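Local coordinates for protein inactive Zymogen C11 Protease (Parabacteroides distasonis, PDB 6MZO) that is a clostripain-like cysteine protease captured as an inactive zymogen, which once activated probably cleaves peptide bonds, at residues A[143-147]-A[169-174]; A[254-259]-A[335-339]; A[115-120]-A[161-167]. All blocks are in the same frame, centred on the assembly; numbering follows the deposited sequence.

Contact 1: A[143-147]-A[169-174]; sequences INDLA and EVAYAF
I143 reaches across to E169, V170 and A173, joining two helices of neighbouring beta-alpha-beta crossovers in the alpha/beta sandwich of this clan CD peptidase. The segment axes come within 10.4 Å and run nearly parallel, with a signed crossing angle of -26°. With CG1 anti to the backbone N (chi1 167°) and the chain straight beyond it, I143 sends its terminal methyl to the second helix, where CD1 meets the backbone O of E169 at 3.3 Å. Behind that tip, I143 CG1 rests on A173 CB at 3.8 Å. Small residues keep the far end close: A147 CB stands 4.0 Å from A173 CB. A147 CB also sits over one face of the F174 ring, 4.0 Å from its centroid and 18° off the normal, which meets the geometry of a CH-pi contact. L146 approaches the same ring at its edge, its side chain crossing F174 at about a right angle. One shell out, F160 of strand 155-162 makes an edge-to-face pair with F174, and the E169 carboxylate turns away to Y347 OH and Y334 N. F174 itself, the first residue to leave helical geometry, is still tied to the last turn by F174 N to V170 O, 3.0 Å.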
# COMPACT_ATOMS: atom_id res chain seq x y z
N ILE A 143 -5.38 -8.70 4.23
CA ILE A 143 -4.68 -9.06 3.02
C ILE A 143 -5.37 -10.22 2.23
O ILE A 143 -5.64 -10.07 1.03
CB ILE A 143 -3.21 -9.32 3.41
CG1 ILE A 143 -2.44 -10.00 2.28
CG2 ILE A 143 -3.13 -10.08 4.76
CD1 ILE A 143 -0.90 -10.11 2.58
N ASN A 144 -5.78 -11.32 2.90
CA ASN A 144 -6.34 -12.41 2.07
C ASN A 144 -7.66 -12.05 1.35
O ASN A 144 -7.83 -12.43 0.18
CB ASN A 144 -6.55 -13.67 2.87
CG ASN A 144 -5.25 -14.38 3.24
OD1 ASN A 144 -4.17 -13.87 3.03
ND2 ASN A 144 -5.36 -15.54 3.86
N ASP A 145 -8.58 -11.35 2.03
CA ASP A 145 -9.87 -11.05 1.40
C ASP A 145 -9.67 -10.03 0.30
O ASP A 145 -10.24 -10.16 -0.79
CB ASP A 145 -10.88 -10.51 2.40
CG ASP A 145 -11.37 -11.58 3.34
OD1 ASP A 145 -11.25 -12.77 2.96
OD2 ASP A 145 -11.85 -11.22 4.43
N LEU A 146 -8.83 -9.03 0.58
CA LEU A 146 -8.60 -8.00 -0.44
C LEU A 146 -7.92 -8.56 -1.71
O LEU A 146 -8.30 -8.21 -2.83
CB LEU A 146 -7.80 -6.83 0.14
CG LEU A 146 -7.60 -5.58 -0.76
CD1 LEU A 146 -8.93 -4.99 -1.20
CD2 LEU A 146 -6.78 -4.56 -0.05
N ALA A 147 -6.91 -9.40 -1.54
CA ALA A 147 -6.19 -9.94 -2.67
C ALA A 147 -7.13 -10.86 -3.42
O ALA A 147 -7.12 -10.91 -4.65
CB ALA A 147 -4.94 -10.68 -2.19
N GLU A 169 4.79 -9.67 2.18
CA GLU A 169 3.57 -10.43 2.18
C GLU A 169 2.48 -9.83 1.29
O GLU A 169 1.75 -10.59 0.61
CB GLU A 169 3.00 -10.55 3.59
CG GLU A 169 3.91 -11.30 4.62
CD GLU A 169 4.95 -10.37 5.30
OE1 GLU A 169 5.19 -9.26 4.84
OE2 GLU A 169 5.50 -10.85 6.30
N VAL A 170 2.38 -8.52 1.35
CA VAL A 170 1.42 -7.80 0.47
C VAL A 170 1.89 -7.79 -0.97
O VAL A 170 1.09 -8.02 -1.94
CB VAL A 170 1.20 -6.33 1.01
CG1 VAL A 170 0.53 -5.42 -0.07
CG2 VAL A 170 0.47 -6.37 2.34
N ALA A 171 3.16 -7.44 -1.19
CA ALA A 171 3.60 -7.42 -2.60
C ALA A 171 3.39 -8.82 -3.24
O ALA A 171 3.01 -8.96 -4.46
CB ALA A 171 5.07 -7.01 -2.68
N TYR A 172 3.59 -9.87 -2.44
CA TYR A 172 3.43 -11.21 -2.99
C TYR A 172 1.95 -11.50 -3.25
O TYR A 172 1.57 -12.05 -4.33
CB TYR A 172 4.00 -12.26 -2.03
CG TYR A 172 4.07 -13.65 -2.60
CD1 TYR A 172 4.96 -13.94 -3.62
CD2 TYR A 172 3.35 -14.68 -2.04
CE1 TYR A 172 5.08 -15.26 -4.10
CE2 TYR A 172 3.43 -16.05 -2.54
CZ TYR A 172 4.35 -16.27 -3.55
OH TYR A 172 4.42 -17.55 -3.99
N ALA A 173 1.11 -11.12 -2.29
CA ALA A 173 -0.35 -11.46 -2.42
C ALA A 173 -0.97 -10.78 -3.63
O ALA A 173 -1.93 -11.38 -4.22
CB ALA A 173 -1.12 -11.03 -1.17
N PHE A 174 -0.50 -9.59 -3.95
CA PHE A 174 -1.11 -8.83 -5.07
C PHE A 174 -0.37 -8.96 -6.37
O PHE A 174 -0.69 -8.23 -7.32
CB PHE A 174 -1.28 -7.33 -4.70
CG PHE A 174 -2.33 -7.13 -3.62
CD1 PHE A 174 -1.97 -7.22 -2.25
CD2 PHE A 174 -3.65 -6.93 -3.94
CE1 PHE A 174 -2.92 -7.11 -1.25
CE2 PHE A 174 -4.62 -6.81 -2.96
CZ PHE A 174 -4.25 -6.92 -1.60

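Contact 2: A[254-259]-A[335-339]; sequences LFAVPV and VPQEA
P336 O is met by two waters, one shared with L254 O of helix 251-255 and one lying toward V257 O in the turn beyond. Water 1 donates to P336 O at 2.8 Å and to L254 O at 2.7 Å, so a single molecule bridges two carbonyls that could not bond to each other. Water 4 lies between P336 O and V257 O, but it has more acceptors than protons, and both bonds need not exist at once. F255 O is also bridged, but here water 2 donates to it and accepts from E338 N at 2.9 Å. Water 3 donates to E338 OE1 at 2.6 Å, with a weak second bond to F255 O.

Beside this water layer the F255 ring lies flat against the chain at Q337-E338. The peptide N of E338 stands over one ring face, offset toward the rim, 3.5 Å from F255 CD1, and E338 CB makes a CH-pi contact 4.1 Å from the F255 centroid. The E338 chain runs extended with CG anti to the backbone N (chi1 -170°), which carries it across the ring and leaves the carboxylate plane only 9° from the ring plane.

Farther along, V259 CG1 meets V335 CG1 at 3.7 Å as the two valines slide past each other in opposite directions, and it also touches the amide end of Q337. That amide is fixed in rotation: Q337 NE2 donates to V335 O at 2.9 Å (161° at the hydrogen), with V335 O in the amide plane, and has a second acceptor in H273 O.

No direct hydrogen bond crosses the contact, so L254 O, F255 O, P336 O and E338 N depend on bridging waters to join.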
# COMPACT_ATOMS: atom_id res chain seq x y z
N LEU A 254 13.44 -19.74 14.44
CA LEU A 254 12.91 -18.42 14.18
C LEU A 254 12.88 -17.57 15.45
O LEU A 254 13.20 -16.38 15.45
CB LEU A 254 11.49 -18.53 13.58
CG LEU A 254 11.54 -19.30 12.27
CD1 LEU A 254 10.05 -19.59 11.85
CD2 LEU A 254 12.19 -18.49 11.14
N PHE A 255 12.49 -18.22 16.53
CA PHE A 255 12.29 -17.51 17.78
C PHE A 255 13.62 -17.09 18.38
O PHE A 255 13.67 -16.20 19.23
CB PHE A 255 11.53 -18.39 18.78
CG PHE A 255 10.06 -18.67 18.40
CD1 PHE A 255 9.43 -17.95 17.38
CD2 PHE A 255 9.37 -19.66 19.05
CE1 PHE A 255 8.12 -18.24 17.07
CE2 PHE A 255 8.04 -19.94 18.77
CZ PHE A 255 7.41 -19.22 17.76
N ALA A 256 14.69 -17.72 17.96
CA ALA A 256 16.02 -17.33 18.42
C ALA A 256 16.53 -15.99 17.82
O ALA A 256 17.51 -15.39 18.32
CB ALA A 256 17.04 -18.48 18.13
N VAL A 257 15.88 -15.49 16.78
CA VAL A 257 16.27 -14.19 16.25
C VAL A 257 15.89 -13.09 17.23
O VAL A 257 14.71 -12.95 17.56
CB VAL A 257 15.60 -13.89 14.92
CG1 VAL A 257 15.92 -12.46 14.46
CG2 VAL A 257 15.91 -15.00 13.88
N PRO A 258 16.86 -12.26 17.65
CA PRO A 258 16.52 -11.23 18.64
C PRO A 258 15.98 -9.93 18.02
O PRO A 258 16.71 -9.13 17.42
CB PRO A 258 17.87 -10.98 19.34
CG PRO A 258 18.89 -11.16 18.26
CD PRO A 258 18.28 -12.20 17.25
N VAL A 259 14.68 -9.70 18.19
CA VAL A 259 14.08 -8.52 17.56
C VAL A 259 14.62 -7.21 18.10
O VAL A 259 14.50 -6.18 17.46
CB VAL A 259 12.56 -8.47 17.66
CG1 VAL A 259 11.97 -9.64 16.90
CG2 VAL A 259 12.14 -8.44 19.13
N VAL A 335 7.98 -10.75 11.68
CA VAL A 335 9.03 -11.56 12.31
C VAL A 335 8.32 -12.44 13.37
O VAL A 335 7.91 -11.93 14.40
CB VAL A 335 10.09 -10.68 12.98
CG1 VAL A 335 11.06 -11.55 13.81
CG2 VAL A 335 10.85 -9.87 11.86
N PRO A 336 8.26 -13.77 13.13
CA PRO A 336 7.64 -14.62 14.14
C PRO A 336 8.39 -14.54 15.50
O PRO A 336 9.63 -14.49 15.58
CB PRO A 336 7.76 -16.03 13.57
CG PRO A 336 7.60 -15.75 12.02
CD PRO A 336 8.44 -14.48 11.83
N GLN A 337 7.59 -14.52 16.54
CA GLN A 337 8.11 -14.32 17.90
C GLN A 337 7.38 -15.23 18.88
O GLN A 337 6.16 -15.44 18.80
CB GLN A 337 7.95 -12.86 18.32
CG GLN A 337 8.81 -11.90 17.48
CD GLN A 337 8.36 -10.46 17.61
OE1 GLN A 337 8.47 -9.83 18.70
NE2 GLN A 337 7.82 -9.91 16.51
N GLU A 338 8.14 -15.76 19.82
CA GLU A 338 7.59 -16.70 20.80
C GLU A 338 6.46 -16.04 21.60
O GLU A 338 5.46 -16.68 21.97
CB GLU A 338 8.70 -17.17 21.72
CG GLU A 338 8.26 -18.33 22.63
CD GLU A 338 9.38 -18.82 23.53
OE1 GLU A 338 10.55 -18.41 23.37
OE2 GLU A 338 9.08 -19.61 24.44
N ALA A 339 6.58 -14.74 21.81
CA ALA A 339 5.66 -14.04 22.69
C ALA A 339 4.34 -13.69 22.00
O ALA A 339 3.41 -13.21 22.66
CB ALA A 339 6.31 -12.79 23.24
O HOH W 1 11.79 -14.82 13.79
O HOH W 2 10.94 -14.99 20.06
O HOH W 3 12.03 -16.67 22.10
O HOH W 4 11.81 -13.86 17.55

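Contact 3: A[115-120]-A[161-167]; sequences SHGTGW and DACYMSC
W120 is wedged against Y164, M165 and C167 in the tight half of this contact. Its CG lies between the backbone N and the carbonyl carbon (chi1 57°), which swings the indole in over the 163-167 loop. C167 SG approaches the indole obliquely, 3.4 Å from W120 CE2, while that sulfur also caps the start of helix 168-173. M165 SD lies at the ring edge, 3.7 Å from W120 CD1, a Met-aromatic contact, and W120 NE1 gives Y164 O a weak, bent bond of 2.9 Å (125° at the hydrogen). Replacing W120 by an alanine is likely to leave Y164 O without this donor and to open a gap beside M165 SD and C167 SG. G119 is equally close: its CA passes 3.3 Å from C163 O, where any CB would clash.

The two segments carry the His-Gly and Asp-Ala-Cys signatures of clan CD, at the ends of parallel strands 109-115 and 155-162, so H116 and C163 probably form the catalytic dyad. In this zymogen C163 SG is 5.7 Å from H116 ND1, with no direct bond. S115 N pairs with D161 O at 3.0 Å at the strand ends, and H116 NE2 donates to D161 OD1 at 2.8 Å. The bond lies in the imidazole plane but meets the carboxylate from above, 50° out of its plane; Y195 OH and F193 N hold the other oxygen, D161 OD2, and so position the group.

The loose side is the G117-T118 turn, poorly ordered and more exposed at G117, whose carbonyl O comes no closer to C163 SG than 3.8 Å.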
# COMPACT_ATOMS: atom_id res chain seq x y z
N SER A 115 -6.64 4.32 2.93
CA SER A 115 -7.19 3.73 4.17
C SER A 115 -6.11 3.92 5.21
O SER A 115 -5.14 3.19 5.18
CB SER A 115 -7.47 2.24 3.96
OG SER A 115 -8.10 1.64 5.10
N HIS A 116 -6.24 4.90 6.08
CA HIS A 116 -5.29 5.01 7.18
C HIS A 116 -5.79 4.37 8.49
O HIS A 116 -6.84 4.74 9.00
CB HIS A 116 -4.92 6.47 7.36
CG HIS A 116 -4.20 7.05 6.19
ND1 HIS A 116 -3.52 8.25 6.24
CD2 HIS A 116 -4.08 6.60 4.91
CE1 HIS A 116 -3.00 8.50 5.05
NE2 HIS A 116 -3.31 7.51 4.23
N GLY A 117 -5.01 3.41 8.98
CA GLY A 117 -5.38 2.50 10.06
C GLY A 117 -4.23 1.54 10.27
O GLY A 117 -3.07 1.96 10.30
N THR A 118 -4.53 0.25 10.40
CA THR A 118 -3.48 -0.75 10.68
C THR A 118 -3.01 -1.49 9.43
O THR A 118 -2.32 -2.51 9.51
CB THR A 118 -3.97 -1.81 11.70
OG1 THR A 118 -5.05 -2.57 11.13
CG2 THR A 118 -4.41 -1.13 12.99
N GLY A 119 -3.40 -0.99 8.26
CA GLY A 119 -3.00 -1.62 7.02
C GLY A 119 -3.49 -3.06 6.91
O GLY A 119 -4.66 -3.37 7.13
N TRP A 120 -2.57 -3.96 6.59
CA TRP A 120 -2.96 -5.32 6.32
C TRP A 120 -3.04 -6.25 7.54
O TRP A 120 -3.40 -7.43 7.38
CB TRP A 120 -1.99 -5.92 5.34
CG TRP A 120 -0.62 -5.88 5.81
CD1 TRP A 120 0.21 -4.79 5.83
CD2 TRP A 120 0.14 -6.98 6.26
NE1 TRP A 120 1.45 -5.16 6.30
CE2 TRP A 120 1.43 -6.51 6.54
CE3 TRP A 120 -0.14 -8.36 6.45
CZ2 TRP A 120 2.44 -7.35 7.00
CZ3 TRP A 120 0.87 -9.18 6.90
CH2 TRP A 120 2.13 -8.68 7.20
N ASP A 161 -2.36 4.02 -0.31
CA ASP A 161 -2.16 5.19 0.53
C ASP A 161 -2.65 4.78 1.90
O ASP A 161 -3.79 5.03 2.30
CB ASP A 161 -2.90 6.43 -0.09
CG ASP A 161 -2.50 7.72 0.62
OD1 ASP A 161 -2.02 7.69 1.79
OD2 ASP A 161 -2.78 8.79 0.09
N ALA A 162 -1.74 4.10 2.64
CA ALA A 162 -2.12 3.31 3.81
C ALA A 162 -0.83 2.99 4.55
O ALA A 162 0.25 3.17 4.00
CB ALA A 162 -2.85 2.00 3.40
N CYS A 163 -0.98 2.60 5.79
CA CYS A 163 0.22 2.18 6.51
C CYS A 163 0.64 0.76 6.24
O CYS A 163 -0.17 -0.18 6.16
CB CYS A 163 0.03 2.35 8.03
SG CYS A 163 -0.45 4.03 8.50
N TYR A 164 1.98 0.60 6.22
CA TYR A 164 2.68 -0.69 6.27
C TYR A 164 2.45 -1.60 5.09
O TYR A 164 2.70 -2.80 5.18
CB TYR A 164 2.32 -1.42 7.56
CG TYR A 164 2.61 -0.63 8.81
CD1 TYR A 164 3.91 -0.14 9.07
CD2 TYR A 164 1.61 -0.34 9.71
CE1 TYR A 164 4.15 0.54 10.23
CE2 TYR A 164 1.86 0.35 10.91
CZ TYR A 164 3.14 0.81 11.16
OH TYR A 164 3.42 1.50 12.31
N MET A 165 2.02 -1.06 3.95
CA MET A 165 1.64 -1.98 2.89
C MET A 165 2.78 -2.44 2.07
O MET A 165 2.66 -3.42 1.34
CB MET A 165 0.54 -1.35 1.96
CG MET A 165 -0.76 -1.10 2.71
SD MET A 165 -1.56 -2.55 3.45
CE MET A 165 -2.31 -3.26 1.95
N SER A 166 3.91 -1.72 2.10
CA SER A 166 5.10 -2.23 1.40
C SER A 166 5.76 -3.27 2.26
O SER A 166 6.71 -2.95 3.02
CB SER A 166 6.14 -1.11 1.12
OG SER A 166 5.64 -0.29 0.07
N CYS A 167 5.31 -4.49 2.16
CA CYS A 167 5.94 -5.63 2.80
C CYS A 167 5.86 -6.79 1.87
O CYS A 167 5.08 -6.77 0.92
CB CYS A 167 5.25 -5.99 4.10
SG CYS A 167 3.48 -6.42 3.85

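Overall arrangement
Contacts 1 and 3 belong to the core and are neighbours in chain and space: strand 155-162 of contact 3 leads into helix 168-173 of contact 1, the segments of the two contacts alternate along the chain, and V170 CG2 packs on W120 CG at 3.7 Å. Contact 2 is peripheral, its centre about 25 Å from the chain centre and about 23 Å from the centre of either other contact. The chemistry follows the position. Contact 1, on the helical layer, is apolar across its interface; contact 3, at the strand ends where the probable active site lies, mixes direct hydrogen bonds with sulfur-aromatic packing; contact 2, partly buried, relies on bridging water beside its apolar contacts.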